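Kelch-like protein 7 (Homo sapiens, PDB 3II7) serves as a substrate-specific adapter of a CUL3-RBX1 E3 ubiquitin ligase that marks proteins for degradation, its kelch-repeat domain being the part described here. Local coordinates at residues A[51-55]-A[56-60]. Sequence-based numbering, arbitrary orientation. Where two conformers were deposited one is given.
Sequences CVFWD and NVVYI
V52 and Y59 form a hydrogen-bonded antiparallel pair: Y59 N donates almost straight (171°) to V52 O at 2.8 Å, and V52 N returns a more bent bond to Y59 O. W54 and V57 repeat the pattern at the end of this tight beta hairpin, where D55 and N56 occupy the corners of a type I' turn. The packed part lies along the strands. V52 CG1 meets Y59 CB at 3.9 Å, while V57 CG1 rests 3.5 Å above one face of the Y59 ring, off centre; I104 of strand 103-107 touches V52, W54 and Y59 on this side. On the other side, a chi1 of 178° turns the F53 ring away from its own backbone N and lays it along the turn, CZ 3.5 Å from N56 N, with V58 CG2 at the ring's edge 4.0 Å from CD1. Cutting F53 back to an alanine is likely to open a gap beside V58 and V294 and strip the turn backbone of its apolar cover. The turn is looser: D55 is exposed, its carboxylate OD1 4.1 Å from N56 ND2. A water links W54 O to Y59 OH. W54 O thus takes two bonds, from this water and from V57 N, the latter 52° out of the carbonyl plane. Backbone bonds therefore set the register of this inner hairpin of a kelch propeller blade, while apolar contacts join it to neighbouring blades.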
ATOM      1  N   CYS A  51       1.210  -3.622   5.259  1.00  8.11           N
ATOM      2  CA  CYS A  51       1.453  -5.040   5.009  1.00  7.29           C
ATOM      3  C   CYS A  51       2.300  -5.229   3.768  1.00  7.63           C
ATOM      4  O   CYS A  51       2.432  -4.307   2.959  1.00  8.25           O
ATOM      5  CB  CYS A  51       0.164  -5.819   4.912  1.00 10.47           C
ATOM      6  SG  CYS A  51      -0.655  -5.689   3.366  1.00 10.10           S
ATOM      7  N   VAL A  52       2.928  -6.388   3.652  1.00  6.39           N
ATOM      8  CA  VAL A  52       3.770  -6.674   2.511  0.50  6.07           C
ATOM      9  C   VAL A  52       3.859  -8.187   2.360  1.00  7.12           C
ATOM     10  O   VAL A  52       3.832  -8.907   3.349  1.00  9.00           O
ATOM     11  CB  VAL A  52       5.200  -6.018   2.687  0.50  7.95           C
ATOM     12  CG1 VAL A  52       5.734  -6.269   4.116  0.50  4.70           C
ATOM     13  CG2 VAL A  52       6.187  -6.510   1.643  0.50 14.18           C
ATOM     14  N   PHE A  53       3.941  -8.644   1.118  1.00  6.08           N
ATOM     15  CA  PHE A  53       4.067 -10.060   0.836  1.00  3.43           C
ATOM     16  C   PHE A  53       5.454 -10.401   0.330  1.00  5.96           C
ATOM     17  O   PHE A  53       5.981  -9.708  -0.554  1.00  7.29           O
ATOM     18  CB  PHE A  53       3.042 -10.478  -0.194  1.00  5.98           C
ATOM     19  CG  PHE A  53       3.130 -11.902  -0.574  1.00  7.88           C
ATOM     20  CD1 PHE A  53       2.603 -12.890   0.260  1.00  7.26           C
ATOM     21  CD2 PHE A  53       3.726 -12.288  -1.767  1.00  5.91           C
ATOM     22  CE1 PHE A  53       2.667 -14.233  -0.123  1.00  7.12           C
ATOM     23  CE2 PHE A  53       3.810 -13.631  -2.129  1.00  5.88           C
ATOM     24  CZ  PHE A  53       3.281 -14.588  -1.325  1.00  4.33           C
ATOM     25  N   TRP A  54       6.045 -11.470   0.878  1.00  6.37           N
ATOM     26  CA  TRP A  54       7.292 -12.029   0.338  1.00  5.71           C
ATOM     27  C   TRP A  54       7.353 -13.530   0.606  1.00  6.78           C
ATOM     28  O   TRP A  54       7.158 -13.950   1.731  1.00  6.73           O
ATOM     29  CB  TRP A  54       8.543 -11.365   0.924  1.00  3.84           C
ATOM     30  CG  TRP A  54       9.773 -11.925   0.337  1.00  5.74           C
ATOM     31  CD1 TRP A  54      10.611 -12.837   0.909  1.00  7.61           C
ATOM     32  CD2 TRP A  54      10.262 -11.712  -0.990  1.00  7.80           C
ATOM     33  NE1 TRP A  54      11.602 -13.184   0.035  1.00 13.03           N
ATOM     34  CE2 TRP A  54      11.420 -12.499  -1.139  1.00  9.81           C
ATOM     35  CE3 TRP A  54       9.842 -10.910  -2.062  1.00 12.02           C
ATOM     36  CZ2 TRP A  54      12.163 -12.519  -2.321  1.00 16.33           C
ATOM     37  CZ3 TRP A  54      10.590 -10.921  -3.236  1.00 17.04           C
ATOM     38  CH2 TRP A  54      11.736 -11.722  -3.353  1.00 11.67           C
ATOM     39  N   ASP A  55       7.642 -14.311  -0.445  1.00  5.20           N
ATOM     40  CA  ASP A  55       7.939 -15.758  -0.318  1.00  7.20           C
ATOM     41  C   ASP A  55       6.981 -16.484   0.639  1.00  6.12           C
ATOM     42  O   ASP A  55       7.365 -17.027   1.684  1.00  8.35           O
ATOM     43  CB  ASP A  55       9.392 -15.944   0.103  1.00  9.52           C
ATOM     44  CG  ASP A  55       9.845 -17.385   0.072  1.00 13.88           C
ATOM     45  OD1 ASP A  55       9.345 -18.190  -0.750  1.00 13.98           O
ATOM     46  OD2 ASP A  55      10.722 -17.702   0.888  1.00 18.00           O
ATOM     47  N   ASN A  56       5.721 -16.470   0.240  1.00  6.44           N
ATOM     48  CA  ASN A  56       4.621 -17.168   0.914  1.00  6.69           C
ATOM     49  C   ASN A  56       4.139 -16.584   2.247  1.00  5.98           C
ATOM     50  O   ASN A  56       3.264 -17.193   2.893  1.00  7.12           O
ATOM     51  CB  ASN A  56       4.936 -18.651   1.085  1.00  9.72           C
ATOM     52  CG  ASN A  56       5.080 -19.370  -0.247  1.00 12.38           C
ATOM     53  OD1 ASN A  56       4.406 -19.023  -1.229  1.00 17.81           O
ATOM     54  ND2 ASN A  56       5.917 -20.394  -0.277  1.00 28.48           N
ATOM     55  N   VAL A  57       4.659 -15.417   2.624  1.00  6.30           N
ATOM     56  CA  VAL A  57       4.320 -14.787   3.903  1.00  3.68           C
ATOM     57  C   VAL A  57       3.816 -13.355   3.721  1.00  5.47           C
ATOM     58  O   VAL A  57       4.479 -12.527   3.043  1.00  3.95           O
ATOM     59  CB  VAL A  57       5.534 -14.791   4.859  1.00  6.32           C
ATOM     60  CG1 VAL A  57       5.149 -14.175   6.236  1.00  5.94           C
ATOM     61  CG2 VAL A  57       6.063 -16.217   5.049  1.00  5.47           C
ATOM     62  N   VAL A  58       2.658 -13.061   4.351  1.00  7.18           N
ATOM     63  CA  VAL A  58       2.165 -11.679   4.516  1.00  5.56           C
ATOM     64  C   VAL A  58       2.669 -11.183   5.855  1.00  7.79           C
ATOM     65  O   VAL A  58       2.419 -11.819   6.890  1.00  7.02           O
ATOM     66  CB  VAL A  58       0.648 -11.581   4.504  1.00  3.74           C
ATOM     67  CG1 VAL A  58       0.207 -10.128   4.757  1.00  2.94           C
ATOM     68  CG2 VAL A  58       0.030 -12.103   3.158  1.00  5.13           C
ATOM     69  N   TYR A  59       3.413 -10.071   5.832  1.00  5.84           N
ATOM     70  CA  TYR A  59       3.886  -9.410   7.057  1.00  6.18           C
ATOM     71  C   TYR A  59       3.008  -8.214   7.337  1.00  6.17           C
ATOM     72  O   TYR A  59       2.786  -7.351   6.432  1.00  5.16           O
ATOM     73  CB  TYR A  59       5.332  -8.940   6.890  1.00  5.49           C
ATOM     74  CG  TYR A  59       6.296 -10.072   6.666  1.00  8.28           C
ATOM     75  CD1 TYR A  59       6.998 -10.636   7.727  1.00  8.58           C
ATOM     76  CD2 TYR A  59       6.500 -10.580   5.410  1.00  4.83           C
ATOM     77  CE1 TYR A  59       7.881 -11.680   7.525  1.00 10.63           C
ATOM     78  CE2 TYR A  59       7.400 -11.612   5.176  1.00  7.48           C
ATOM     79  CZ  TYR A  59       8.086 -12.170   6.239  1.00  8.51           C
ATOM     80  OH  TYR A  59       8.952 -13.198   6.024  1.00  6.63           O
ATOM     81  N   ILE A  60       2.491  -8.156   8.567  1.00  6.02           N
ATOM     82  CA  ILE A  60       1.675  -7.031   9.033  1.00  4.82           C
ATOM     83  C   ILE A  60       2.475  -6.322  10.105  1.00  5.50           C
ATOM     84  O   ILE A  60       2.888  -6.945  11.116  1.00  5.67           O
ATOM     85  CB  ILE A  60       0.340  -7.507   9.582  1.00  5.20           C
ATOM     86  CG1 ILE A  60      -0.496  -8.093   8.443  1.00 11.33           C
ATOM     87  CG2 ILE A  60      -0.452  -6.313  10.259  1.00  6.42           C
ATOM     88  CD1 ILE A  60      -1.777  -8.715   8.856  1.00 18.19           C
TER
HETATM   89  O   HOH W   1       9.133 -14.324   3.702  1.00 10.42           O